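Long-range contacts in uncharacterized protein DUF1344 (Bacteroides vulgatus ATCC 8482, PDB 3K6O), which is of unknown function but belongs to the NigD-like family, probably a lipoprotein built from an OB domain followed by a beta-sandwich domain: residues A[149-154]-A[186-191]; A[22-27]-A[53-58]; A[128-133]-A[157-162]. One frame throughout, in Å; residues are numbered along the deposited sequence.

Contact 1. Residues A[149-154]-A[186-191]; sequences YAHLEL and GIKVLV
The backbone oxygen Ala150 O receives Lys188 N at 2.8 Å, nearly along the C=O axis. It also meets the CA-H of Ile187. Four more backbone bonds continue this parallel ladder: Ala150 N to Gly186 O, Leu152 N to Lys188 O, Leu190 N to Leu152 O and Leu154 N to Leu190 O. The Tyr149 ring is sandwiched. Backbone N of Gly186 lies over one face, and Lys188 CE lies over the opposite face, 4.0 Å from the ring centroid. The extended Lys188 chain (chi2 -171°) runs over the ring and carries NZ over the same face, 4.8 Å from the Tyr149 centroid, a cation-pi contact. NZ also salt-bridges Asp147, which holds His151 NE2 as well. The glycine fits because a beta carbon there would clash with Tyr149 CE2. An alanine in place of Tyr149 would probably leave the Lys188 chain without its aromatic face and take the ring away from the backbone of Gly186. On the other side of the sheet the contact is apolar. Leu152 CD1 meets Ile187 CD1 at 3.5 Å, and Leu154 CG meets Val189 CG1 at 4.0 Å. Met111 of strand 107-113 touches Leu154, Val189 and Val191. Strand 149-157 lies between strands 133-139 and 186-191, and strand 199-204 pairs antiparallel with the latter.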
ATOM      1  N   TYR A 149      -6.572   0.249  19.991  1.00 34.66           N
ATOM      2  CA  TYR A 149      -6.180   0.563  18.625  1.00 34.86           C
ATOM      3  C   TYR A 149      -4.678   0.395  18.489  1.00 35.00           C
ATOM      4  O   TYR A 149      -3.947   0.661  19.419  1.00 35.25           O
ATOM      5  CB  TYR A 149      -6.522   2.011  18.257  1.00 34.65           C
ATOM      6  CG  TYR A 149      -7.944   2.249  17.801  1.00 37.57           C
ATOM      7  CD1 TYR A 149      -8.991   2.261  18.705  1.00 39.95           C
ATOM      8  CD2 TYR A 149      -8.234   2.485  16.465  1.00 36.97           C
ATOM      9  CE1 TYR A 149     -10.297   2.491  18.277  1.00 42.25           C
ATOM     10  CE2 TYR A 149      -9.509   2.692  16.042  1.00 40.08           C
ATOM     11  CZ  TYR A 149     -10.543   2.690  16.933  1.00 41.91           C
ATOM     12  OH  TYR A 149     -11.819   2.899  16.480  1.00 43.35           O
ATOM     13  N   ALA A 150      -4.232   0.018  17.291  1.00 35.07           N
ATOM     14  CA  ALA A 150      -2.842   0.079  16.919  1.00 34.59           C
ATOM     15  C   ALA A 150      -2.495   1.544  16.686  1.00 34.04           C
ATOM     16  O   ALA A 150      -3.233   2.232  16.010  1.00 34.03           O
ATOM     17  CB  ALA A 150      -2.617  -0.714  15.627  1.00 34.40           C
ATOM     18  N   HIS A 151      -1.354   1.990  17.206  1.00 32.81           N
ATOM     19  CA  HIS A 151      -0.836   3.317  16.955  1.00 32.41           C
ATOM     20  C   HIS A 151       0.517   3.303  16.205  1.00 31.30           C
ATOM     21  O   HIS A 151       1.536   2.822  16.723  1.00 31.29           O
ATOM     22  CB  HIS A 151      -0.691   4.059  18.282  1.00 32.02           C
ATOM     23  CG  HIS A 151      -1.971   4.183  19.038  1.00 34.59           C
ATOM     24  ND1 HIS A 151      -2.712   5.349  19.069  1.00 36.48           N
ATOM     25  CD2 HIS A 151      -2.653   3.280  19.790  1.00 36.46           C
ATOM     26  CE1 HIS A 151      -3.782   5.161  19.821  1.00 37.38           C
ATOM     27  NE2 HIS A 151      -3.774   3.918  20.268  1.00 36.36           N
ATOM     28  N   LEU A 152       0.490   3.828  14.982  1.00 30.30           N
ATOM     29  CA  LEU A 152       1.640   3.887  14.063  1.00 29.59           C
ATOM     30  C   LEU A 152       1.820   5.320  13.569  1.00 29.43           C
ATOM     31  O   LEU A 152       0.867   6.163  13.629  1.00 29.31           O
ATOM     32  CB  LEU A 152       1.406   2.962  12.857  1.00 28.09           C
ATOM     33  CG  LEU A 152       1.198   1.502  13.185  1.00 30.32           C
ATOM     34  CD1 LEU A 152       0.797   0.660  11.938  1.00 27.69           C
ATOM     35  CD2 LEU A 152       2.375   0.889  13.953  1.00 27.61           C
ATOM     36  N   GLU A 153       3.009   5.612  13.036  1.00 29.59           N
ATOM     37  CA  GLU A 153       3.233   6.942  12.490  1.00 29.29           C
ATOM     38  C   GLU A 153       3.885   6.849  11.150  1.00 29.57           C
ATOM     39  O   GLU A 153       4.758   6.020  10.934  1.00 29.83           O
ATOM     40  CB  GLU A 153       4.077   7.809  13.441  1.00 29.24           C
ATOM     41  CG  GLU A 153       3.661   7.752  14.922  1.00 31.16           C
ATOM     42  CD  GLU A 153       4.464   8.724  15.809  1.00 31.92           C
ATOM     43  OE1 GLU A 153       5.308   9.467  15.239  1.00 31.24           O
ATOM     44  OE2 GLU A 153       4.256   8.715  17.053  1.00 31.73           O
ATOM     45  N   LEU A 154       3.453   7.698  10.238  1.00 29.27           N
ATOM     46  CA  LEU A 154       4.111   7.816   8.959  1.00 29.73           C
ATOM     47  C   LEU A 154       5.124   8.943   9.083  1.00 29.50           C
ATOM     48  O   LEU A 154       4.780  10.025   9.519  1.00 29.90           O
ATOM     49  CB  LEU A 154       3.142   8.170   7.838  1.00 30.14           C
ATOM     50  CG  LEU A 154       2.386   7.136   7.014  1.00 34.34           C
ATOM     51  CD1 LEU A 154       1.584   7.964   5.976  1.00 38.39           C
ATOM     52  CD2 LEU A 154       3.284   6.087   6.351  1.00 32.73           C
ATOM     53  N   GLY A 186      -8.879  -1.256  15.718  1.00 32.93           N
ATOM     54  CA  GLY A 186      -8.554  -0.487  14.514  1.00 32.69           C
ATOM     55  C   GLY A 186      -7.133   0.048  14.552  1.00 32.09           C
ATOM     56  O   GLY A 186      -6.343  -0.365  15.369  1.00 32.06           O
ATOM     57  N   ILE A 187      -6.821   0.973  13.665  1.00 32.05           N
ATOM     58  CA  ILE A 187      -5.489   1.514  13.566  1.00 32.62           C
ATOM     59  C   ILE A 187      -5.562   3.022  13.459  1.00 32.05           C
ATOM     60  O   ILE A 187      -6.465   3.565  12.830  1.00 33.24           O
ATOM     61  CB  ILE A 187      -4.739   0.887  12.379  1.00 34.12           C
ATOM     62  CG1 ILE A 187      -3.322   1.352  12.294  1.00 34.89           C
ATOM     63  CG2 ILE A 187      -5.375   1.223  11.011  1.00 33.11           C
ATOM     64  CD1 ILE A 187      -2.639   0.622  11.088  1.00 39.42           C
ATOM     65  N   LYS A 188      -4.627   3.680  14.117  1.00 31.34           N
ATOM     66  CA  LYS A 188      -4.485   5.137  14.084  1.00 30.90           C
ATOM     67  C   LYS A 188      -3.107   5.463  13.532  1.00 29.91           C
ATOM     68  O   LYS A 188      -2.105   4.908  13.997  1.00 30.31           O
ATOM     69  CB  LYS A 188      -4.645   5.701  15.478  1.00 30.86           C
ATOM     70  CG  LYS A 188      -6.024   5.468  16.083  1.00 33.71           C
ATOM     71  CD  LYS A 188      -6.235   6.223  17.403  1.00 35.55           C
ATOM     72  CE  LYS A 188      -7.698   6.076  17.928  1.00 37.43           C
ATOM     73  NZ  LYS A 188      -7.902   6.724  19.272  1.00 36.64           N
ATOM     74  N   VAL A 189      -3.065   6.322  12.522  1.00 29.27           N
ATOM     75  CA  VAL A 189      -1.848   6.665  11.833  1.00 29.89           C
ATOM     76  C   VAL A 189      -1.578   8.186  11.865  1.00 29.91           C
ATOM     77  O   VAL A 189      -2.370   8.968  11.342  1.00 29.45           O
ATOM     78  CB  VAL A 189      -1.864   6.198  10.364  1.00 31.19           C
ATOM     79  CG1 VAL A 189      -0.513   6.568   9.653  1.00 30.33           C
ATOM     80  CG2 VAL A 189      -2.142   4.676  10.285  1.00 29.24           C
ATOM     81  N   LEU A 190      -0.472   8.581  12.490  1.00 29.72           N
ATOM     82  CA  LEU A 190      -0.114   9.990  12.610  1.00 30.34           C
ATOM     83  C   LEU A 190       0.658  10.461  11.383  1.00 30.11           C
ATOM     84  O   LEU A 190       1.595   9.788  10.922  1.00 29.40           O
ATOM     85  CB  LEU A 190       0.746  10.259  13.860  1.00 31.26           C
ATOM     86  CG  LEU A 190       0.032  10.468  15.200  1.00 33.78           C
ATOM     87  CD1 LEU A 190       1.017  10.337  16.365  1.00 32.52           C
ATOM     88  CD2 LEU A 190      -0.702  11.844  15.287  1.00 34.62           C
ATOM     89  N   VAL A 191       0.282  11.635  10.897  1.00 29.28           N
ATOM     90  CA  VAL A 191       0.865  12.226   9.705  1.00 29.81           C
ATOM     91  C   VAL A 191       1.173  13.690   9.952  1.00 31.20           C
ATOM     92  O   VAL A 191       0.355  14.429  10.564  1.00 32.20           O
ATOM     93  CB  VAL A 191      -0.104  12.110   8.506  1.00 30.50           C
ATOM     94  CG1 VAL A 191       0.404  12.916   7.251  1.00 29.64           C
ATOM     95  CG2 VAL A 191      -0.316  10.624   8.186  1.00 25.34           C
TER

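Contact 2. Residues A[22-27]-A[53-58]; sequences VEKQPQ and LKAGER
Val22 lays its two methyls over the chain at Leu53 and Lys54. CG1 lies 3.4 Å from Lys54 O and 3.8 Å from Leu53 CB, while CG2 lies 3.9 Å from that same Leu53 CB. With CG1 anti to the backbone N (chi1 178°), both branches bear on this chain. The Val22 backbone is gripped on both polar atoms. Its N donates to Glu57 O at 2.8 Å, and its O accepts from Gly56 N, which is tilted 32° from the carbonyl plane. Lys54 to Glu57 form a type II beta turn in the OB domain, just before strand 58-66. Gly56, at its third position, has a positive phi that would jam a side chain against the preceding carbonyl. Glu57 OE2 accepts Lys54 N at 2.9 Å on its anti lone pair, a side-chain bond across the turn. At the exposed side, Lys24 is bent at chi3. Its NZ stops 4.3 Å from Lys54 NZ. A water accepts from both amines, which probably eases the repulsion between the two charges. Pro31 and Leu33 touch Val22 as well, and Tyr82 of strand 75-93 touches Leu53.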
ATOM      1  N   VAL A  22       0.719 -10.490  -6.247  1.00 31.42           N
ATOM      2  CA  VAL A  22       1.064 -11.657  -7.021  1.00 31.61           C
ATOM      3  C   VAL A  22       1.242 -12.843  -6.077  1.00 32.32           C
ATOM      4  O   VAL A  22       1.839 -12.725  -5.011  1.00 32.08           O
ATOM      5  CB  VAL A  22       2.377 -11.408  -7.807  1.00 31.95           C
ATOM      6  CG1 VAL A  22       2.800 -12.665  -8.604  1.00 30.05           C
ATOM      7  CG2 VAL A  22       2.247 -10.192  -8.723  1.00 30.70           C
ATOM      8  N   GLU A  23       0.727 -13.998  -6.462  1.00 32.83           N
ATOM      9  CA  GLU A  23       1.012 -15.209  -5.730  1.00 32.98           C
ATOM     10  C   GLU A  23       1.269 -16.321  -6.714  1.00 33.64           C
ATOM     11  O   GLU A  23       0.989 -16.185  -7.888  1.00 32.91           O
ATOM     12  CB  GLU A  23      -0.117 -15.519  -4.754  1.00 33.40           C
ATOM     13  CG  GLU A  23      -0.357 -14.428  -3.707  1.00 34.13           C
ATOM     14  CD  GLU A  23       0.808 -14.244  -2.700  1.00 37.36           C
ATOM     15  OE1 GLU A  23       1.791 -15.021  -2.685  1.00 38.08           O
ATOM     16  OE2 GLU A  23       0.739 -13.283  -1.921  1.00 40.60           O
ATOM     17  N   LYS A  24       1.871 -17.393  -6.214  1.00 34.89           N
ATOM     18  CA  LYS A  24       2.191 -18.580  -6.986  1.00 36.19           C
ATOM     19  C   LYS A  24       1.997 -19.826  -6.135  1.00 36.80           C
ATOM     20  O   LYS A  24       2.207 -19.799  -4.941  1.00 37.55           O
ATOM     21  CB  LYS A  24       3.637 -18.558  -7.481  1.00 36.55           C
ATOM     22  CG  LYS A  24       3.953 -17.407  -8.380  1.00 38.15           C
ATOM     23  CD  LYS A  24       5.367 -17.462  -8.937  1.00 39.42           C
ATOM     24  CE  LYS A  24       5.477 -18.288 -10.150  1.00 40.09           C
ATOM     25  NZ  LYS A  24       6.856 -18.204 -10.702  1.00 41.37           N
ATOM     26  N   GLN A  25       1.584 -20.909  -6.764  1.00 37.20           N
ATOM     27  CA  GLN A  25       1.580 -22.211  -6.126  1.00 38.26           C
ATOM     28  C   GLN A  25       2.090 -23.230  -7.131  1.00 37.78           C
ATOM     29  O   GLN A  25       1.901 -23.056  -8.332  1.00 35.87           O
ATOM     30  CB  GLN A  25       0.184 -22.591  -5.624  1.00 38.66           C
ATOM     31  CG  GLN A  25      -0.279 -21.744  -4.454  1.00 41.15           C
ATOM     32  CD  GLN A  25      -1.655 -22.147  -4.000  1.00 46.47           C
ATOM     33  OE1 GLN A  25      -2.651 -21.476  -4.291  1.00 49.21           O
ATOM     34  NE2 GLN A  25      -1.734 -23.280  -3.341  1.00 49.17           N
ATOM     35  N   PRO A  26       2.756 -24.293  -6.632  1.00 38.44           N
ATOM     36  CA  PRO A  26       3.466 -25.293  -7.452  1.00 38.33           C
ATOM     37  C   PRO A  26       2.606 -25.947  -8.505  1.00 37.08           C
ATOM     38  O   PRO A  26       3.104 -26.270  -9.571  1.00 38.06           O
ATOM     39  CB  PRO A  26       3.927 -26.351  -6.427  1.00 38.02           C
ATOM     40  CG  PRO A  26       3.978 -25.655  -5.156  1.00 39.30           C
ATOM     41  CD  PRO A  26       2.983 -24.512  -5.190  1.00 39.43           C
ATOM     42  N   GLN A  27       1.329 -26.151  -8.209  1.00 35.97           N
ATOM     43  CA  GLN A  27       0.467 -26.913  -9.126  1.00 35.46           C
ATOM     44  C   GLN A  27       0.038 -26.094 -10.368  1.00 34.09           C
ATOM     45  O   GLN A  27      -0.465 -26.660 -11.324  1.00 33.98           O
ATOM     46  CB  GLN A  27      -0.763 -27.437  -8.391  1.00 34.98           C
ATOM     47  CG  GLN A  27      -1.726 -26.337  -7.975  1.00 35.65           C
ATOM     48  CD  GLN A  27      -1.637 -25.993  -6.542  1.00 40.06           C
ATOM     49  OE1 GLN A  27      -0.545 -25.964  -5.931  1.00 42.37           O
ATOM     50  NE2 GLN A  27      -2.790 -25.706  -5.967  1.00 42.74           N
ATOM     51  N   LEU A  53       6.510 -12.223 -12.791  1.00 35.92           N
ATOM     52  CA  LEU A  53       6.166 -11.668 -11.510  1.00 35.87           C
ATOM     53  C   LEU A  53       6.354 -12.750 -10.458  1.00 35.71           C
ATOM     54  O   LEU A  53       6.132 -13.925 -10.714  1.00 35.19           O
ATOM     55  CB  LEU A  53       4.739 -11.114 -11.511  1.00 35.70           C
ATOM     56  CG  LEU A  53       4.577  -9.873 -12.387  1.00 34.94           C
ATOM     57  CD1 LEU A  53       3.122  -9.526 -12.608  1.00 34.57           C
ATOM     58  CD2 LEU A  53       5.318  -8.698 -11.774  1.00 35.83           C
ATOM     59  N   LYS A  54       6.803 -12.333  -9.283  1.00 36.05           N
ATOM     60  CA  LYS A  54       7.110 -13.246  -8.197  1.00 36.65           C
ATOM     61  C   LYS A  54       6.106 -13.064  -7.077  1.00 36.03           C
ATOM     62  O   LYS A  54       5.585 -11.969  -6.865  1.00 36.01           O
ATOM     63  CB  LYS A  54       8.522 -12.989  -7.640  1.00 36.99           C
ATOM     64  CG  LYS A  54       9.675 -13.060  -8.649  1.00 39.10           C
ATOM     65  CD  LYS A  54       9.828 -14.508  -9.201  1.00 43.94           C
ATOM     66  CE  LYS A  54      10.710 -14.594 -10.464  1.00 45.51           C
ATOM     67  NZ  LYS A  54      10.108 -15.569 -11.453  1.00 45.75           N
ATOM     68  N   ALA A  55       5.897 -14.137  -6.330  1.00 35.60           N
ATOM     69  CA  ALA A  55       4.995 -14.146  -5.197  1.00 35.99           C
ATOM     70  C   ALA A  55       5.365 -13.043  -4.233  1.00 36.07           C
ATOM     71  O   ALA A  55       6.527 -12.829  -3.974  1.00 36.96           O
ATOM     72  CB  ALA A  55       5.060 -15.485  -4.521  1.00 36.47           C
ATOM     73  N   GLY A  56       4.368 -12.315  -3.741  1.00 36.03           N
ATOM     74  CA  GLY A  56       4.580 -11.241  -2.797  1.00 35.47           C
ATOM     75  C   GLY A  56       4.769  -9.888  -3.444  1.00 35.61           C
ATOM     76  O   GLY A  56       4.644  -8.885  -2.780  1.00 35.75           O
ATOM     77  N   GLU A  57       5.073  -9.831  -4.732  1.00 35.22           N
ATOM     78  CA  GLU A  57       5.147  -8.544  -5.369  1.00 35.97           C
ATOM     79  C   GLU A  57       3.757  -7.919  -5.387  1.00 35.64           C
ATOM     80  O   GLU A  57       2.732  -8.603  -5.548  1.00 35.06           O
ATOM     81  CB  GLU A  57       5.728  -8.623  -6.795  1.00 36.41           C
ATOM     82  CG  GLU A  57       7.262  -8.795  -6.889  1.00 38.81           C
ATOM     83  CD  GLU A  57       7.781  -8.654  -8.320  1.00 39.90           C
ATOM     84  OE1 GLU A  57       8.081  -7.525  -8.772  1.00 41.39           O
ATOM     85  OE2 GLU A  57       7.860  -9.673  -9.011  1.00 41.59           O
ATOM     86  N   ARG A  58       3.740  -6.604  -5.280  1.00 34.93           N
ATOM     87  CA  ARG A  58       2.514  -5.862  -5.207  1.00 34.61           C
ATOM     88  C   ARG A  58       2.380  -5.018  -6.474  1.00 34.24           C
ATOM     89  O   ARG A  58       3.361  -4.377  -6.896  1.00 33.32           O
ATOM     90  CB  ARG A  58       2.613  -4.931  -4.018  1.00 34.94           C
ATOM     91  CG  ARG A  58       1.337  -4.219  -3.696  1.00 36.73           C
ATOM     92  CD  ARG A  58       0.671  -4.783  -2.492  1.00 37.81           C
ATOM     93  NE  ARG A  58      -0.436  -3.936  -2.006  1.00 36.00           N
ATOM     94  CZ  ARG A  58      -1.717  -4.313  -1.981  1.00 35.37           C
ATOM     95  NH1 ARG A  58      -2.091  -5.509  -2.429  1.00 34.75           N
ATOM     96  NH2 ARG A  58      -2.631  -3.481  -1.493  1.00 33.71           N
TER
HETATM   97  O   HOH W   1       7.019 -15.784 -12.093  1.00 36.72           O

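Contact 3. Residues A[128-133]-A[157-162]; sequences SPQKPI and NNNGSQ
The Asn159 amide reaches across with its nitrogen end, ND2 lying 3.5 Å from Lys131 O and 3.7 Å from Ile133 CG2. The Asn159 and Ile133 side chains cross at about a right angle. The second amide, that of Asn157, takes the backbone N-H of Asn159 on OD1 at 3.2 Å. This donor stands above the amide plane, 49° out of it, and so not on a lone pair. It closes an Asx turn. The nitrogen of the same amide goes the other way, to Ser100 O. Asn157 CB lies alongside Ile133, 3.4 Å from CG1. Ile133 CG1 stands between its own backbone N and carbonyl carbon (chi1 58°), which brings it beside the asparagine. Two backbone bonds join this pair: Ile133 N to Asn157 O, and Asn157 N to Ile133 O at 2.8 Å.

Farther along, Ser161 OG is gripped twice. It donates to Gln130 O, in the carbonyl plane on a lone pair, and accepts Ser128 N at 3.1 Å. This hydroxyl therefore ties together the ends of the bend that carries the cis peptide bond before Pro129. Packing is close at Gln130 too, whose CB lies 3.1 Å from Asn159 O.

Asn158 to Ser161 form a type I' beta turn, with Asn159 and Gly160 at positive phi and Ser161 N bonded back to Asn158 O. The turn rests against Pro132, whose CB is 3.9 Å from Asn158 CA. Met104 touches Asn157 and Asn158, and Asn125 of strand 117-125 also touches Asn158. Ile133 and Asn157 lie at the end of the antiparallel pairing of strands 133-139 and 149-157. Segment 128-133 follows strand 117-125 and enters strand 133-139; segment 157-162 leaves strand 149-157 toward strand 165-173.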
ATOM      1  N   SER A 128      17.145  14.389  -6.216  1.00 49.45           N
ATOM      2  CA  SER A 128      17.971  15.497  -6.621  1.00 50.24           C
ATOM      3  C   SER A 128      19.115  15.714  -5.600  1.00 51.13           C
ATOM      4  O   SER A 128      19.208  16.778  -4.976  1.00 51.28           O
ATOM      5  CB  SER A 128      17.094  16.752  -6.712  1.00 50.52           C
ATOM      6  OG  SER A 128      16.477  17.062  -5.466  1.00 49.53           O
ATOM      7  N   PRO A 129      19.974  14.687  -5.398  1.00 52.13           N
ATOM      8  CA  PRO A 129      19.914  13.320  -5.970  1.00 52.47           C
ATOM      9  C   PRO A 129      19.289  12.259  -5.038  1.00 52.84           C
ATOM     10  O   PRO A 129      18.683  11.290  -5.522  1.00 52.69           O
ATOM     11  CB  PRO A 129      21.386  12.994  -6.231  1.00 52.62           C
ATOM     12  CG  PRO A 129      22.144  13.766  -5.156  1.00 52.45           C
ATOM     13  CD  PRO A 129      21.254  14.927  -4.697  1.00 52.19           C
ATOM     14  N   GLN A 130      19.429  12.431  -3.723  1.00 53.17           N
ATOM     15  CA  GLN A 130      18.895  11.446  -2.762  1.00 53.57           C
ATOM     16  C   GLN A 130      17.416  11.120  -2.990  1.00 52.54           C
ATOM     17  O   GLN A 130      16.599  12.007  -3.198  1.00 52.42           O
ATOM     18  CB  GLN A 130      19.107  11.949  -1.327  1.00 54.33           C
ATOM     19  CG  GLN A 130      20.523  11.734  -0.817  1.00 57.12           C
ATOM     20  CD  GLN A 130      20.841  10.256  -0.699  1.00 60.62           C
ATOM     21  OE1 GLN A 130      21.446   9.660  -1.610  1.00 63.03           O
ATOM     22  NE2 GLN A 130      20.389   9.641   0.394  1.00 60.72           N
ATOM     23  N   LYS A 131      17.080   9.840  -2.970  1.00 52.21           N
ATOM     24  CA  LYS A 131      15.690   9.398  -3.139  1.00 51.73           C
ATOM     25  C   LYS A 131      14.945   9.416  -1.782  1.00 50.77           C
ATOM     26  O   LYS A 131      15.343   8.706  -0.852  1.00 51.87           O
ATOM     27  CB  LYS A 131      15.679   8.008  -3.793  1.00 52.05           C
ATOM     28  CG  LYS A 131      14.417   7.171  -3.603  1.00 53.22           C
ATOM     29  CD  LYS A 131      13.244   7.529  -4.527  1.00 55.00           C
ATOM     30  CE  LYS A 131      11.997   6.666  -4.143  1.00 56.48           C
ATOM     31  NZ  LYS A 131      11.064   6.353  -5.271  1.00 57.33           N
ATOM     32  N   PRO A 132      13.854  10.221  -1.656  1.00 48.68           N
ATOM     33  CA  PRO A 132      13.157  10.335  -0.362  1.00 46.18           C
ATOM     34  C   PRO A 132      12.622   9.029   0.222  1.00 44.32           C
ATOM     35  O   PRO A 132      12.310   8.088  -0.519  1.00 42.26           O
ATOM     36  CB  PRO A 132      11.964  11.263  -0.676  1.00 46.03           C
ATOM     37  CG  PRO A 132      12.337  11.990  -1.871  1.00 47.25           C
ATOM     38  CD  PRO A 132      13.157  11.011  -2.689  1.00 48.61           C
ATOM     39  N   ILE A 133      12.475   9.031   1.556  1.00 42.32           N
ATOM     40  CA  ILE A 133      11.949   7.886   2.321  1.00 40.29           C
ATOM     41  C   ILE A 133      10.612   8.230   3.002  1.00 38.01           C
ATOM     42  O   ILE A 133      10.448   9.308   3.601  1.00 38.34           O
ATOM     43  CB  ILE A 133      12.975   7.393   3.412  1.00 40.34           C
ATOM     44  CG1 ILE A 133      13.372   8.497   4.408  1.00 39.39           C
ATOM     45  CG2 ILE A 133      14.241   6.889   2.764  1.00 42.36           C
ATOM     46  CD1 ILE A 133      14.289   7.992   5.561  1.00 37.66           C
ATOM     47  N   ASN A 157      10.993  11.687   5.001  1.00 32.93           N
ATOM     48  CA  ASN A 157      12.269  12.377   4.966  1.00 34.52           C
ATOM     49  C   ASN A 157      12.643  12.583   3.501  1.00 35.42           C
ATOM     50  O   ASN A 157      12.750  11.618   2.758  1.00 35.57           O
ATOM     51  CB  ASN A 157      13.355  11.599   5.714  1.00 34.12           C
ATOM     52  CG  ASN A 157      14.500  12.483   6.154  1.00 37.03           C
ATOM     53  OD1 ASN A 157      14.713  13.577   5.610  1.00 39.96           O
ATOM     54  ND2 ASN A 157      15.244  12.032   7.164  1.00 38.21           N
ATOM     55  N   ASN A 158      12.809  13.840   3.083  1.00 37.14           N
ATOM     56  CA  ASN A 158      13.179  14.113   1.685  1.00 38.44           C
ATOM     57  C   ASN A 158      14.667  13.966   1.432  1.00 39.82           C
ATOM     58  O   ASN A 158      15.116  14.000   0.278  1.00 40.31           O
ATOM     59  CB  ASN A 158      12.660  15.460   1.201  1.00 38.14           C
ATOM     60  CG  ASN A 158      13.288  16.631   1.906  1.00 39.47           C
ATOM     61  OD1 ASN A 158      14.326  16.515   2.556  1.00 40.63           O
ATOM     62  ND2 ASN A 158      12.647  17.777   1.791  1.00 40.69           N
ATOM     63  N   ASN A 159      15.428  13.784   2.513  1.00 41.01           N
ATOM     64  CA  ASN A 159      16.842  13.499   2.409  1.00 41.72           C
ATOM     65  C   ASN A 159      17.522  14.558   1.542  1.00 42.31           C
ATOM     66  O   ASN A 159      18.231  14.228   0.622  1.00 42.78           O
ATOM     67  CB  ASN A 159      17.044  12.078   1.815  1.00 41.73           C
ATOM     68  CG  ASN A 159      16.754  10.959   2.825  1.00 42.07           C
ATOM     69  OD1 ASN A 159      16.805  11.176   4.037  1.00 43.70           O
ATOM     70  ND2 ASN A 159      16.462   9.764   2.326  1.00 41.11           N
ATOM     71  N   GLY A 160      17.252  15.830   1.815  1.00 43.14           N
ATOM     72  CA  GLY A 160      17.856  16.939   1.062  1.00 43.84           C
ATOM     73  C   GLY A 160      17.198  17.307  -0.266  1.00 44.45           C
ATOM     74  O   GLY A 160      17.315  18.445  -0.715  1.00 43.80           O
ATOM     75  N   SER A 161      16.514  16.357  -0.900  1.00 45.33           N
ATOM     76  CA  SER A 161      15.844  16.609  -2.181  1.00 46.10           C
ATOM     77  C   SER A 161      14.632  17.536  -2.057  1.00 46.76           C
ATOM     78  O   SER A 161      13.565  17.125  -1.577  1.00 47.07           O
ATOM     79  CB  SER A 161      15.398  15.296  -2.802  1.00 45.99           C
ATOM     80  OG  SER A 161      16.521  14.515  -3.133  1.00 46.87           O
ATOM     81  N   GLN A 162      14.819  18.780  -2.488  1.00 47.65           N
ATOM     82  CA  GLN A 162      13.805  19.822  -2.419  1.00 48.29           C
ATOM     83  C   GLN A 162      13.047  19.950  -3.745  1.00 48.25           C
ATOM     84  O   GLN A 162      12.213  20.841  -3.898  1.00 48.23           O
ATOM     85  CB  GLN A 162      14.470  21.167  -2.122  1.00 48.91           C
ATOM     86  CG  GLN A 162      15.322  21.255  -0.834  1.00 50.89           C
ATOM     87  CD  GLN A 162      16.080  22.580  -0.733  1.00 52.06           C
ATOM     88  OE1 GLN A 162      16.507  23.158  -1.738  1.00 54.55           O
ATOM     89  NE2 GLN A 162      16.245  23.064   0.484  1.00 54.80           N
TER

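Contacts 1 and 3 both use strand 149-157 of the beta-sandwich domain. Contact 1 takes its beginning and contact 3 its end, with centres about 24 Å apart. Contact 2 belongs to the OB domain, and its centre is about 29 Å from that of contact 1. Contacts 1 and 2 are both partly buried, contact 1 with the larger share of buried residues. Contact 1 is a regular parallel ladder with one apolar face and one mainly polar face with an aromatic ring and charged groups. Contact 2 pairs a strand end with a turn around one valine, and its lysines meet through water. Contact 3 is at the surface. There polar side chains and turn bonds do most of the work, and the ladder is reduced to one pair.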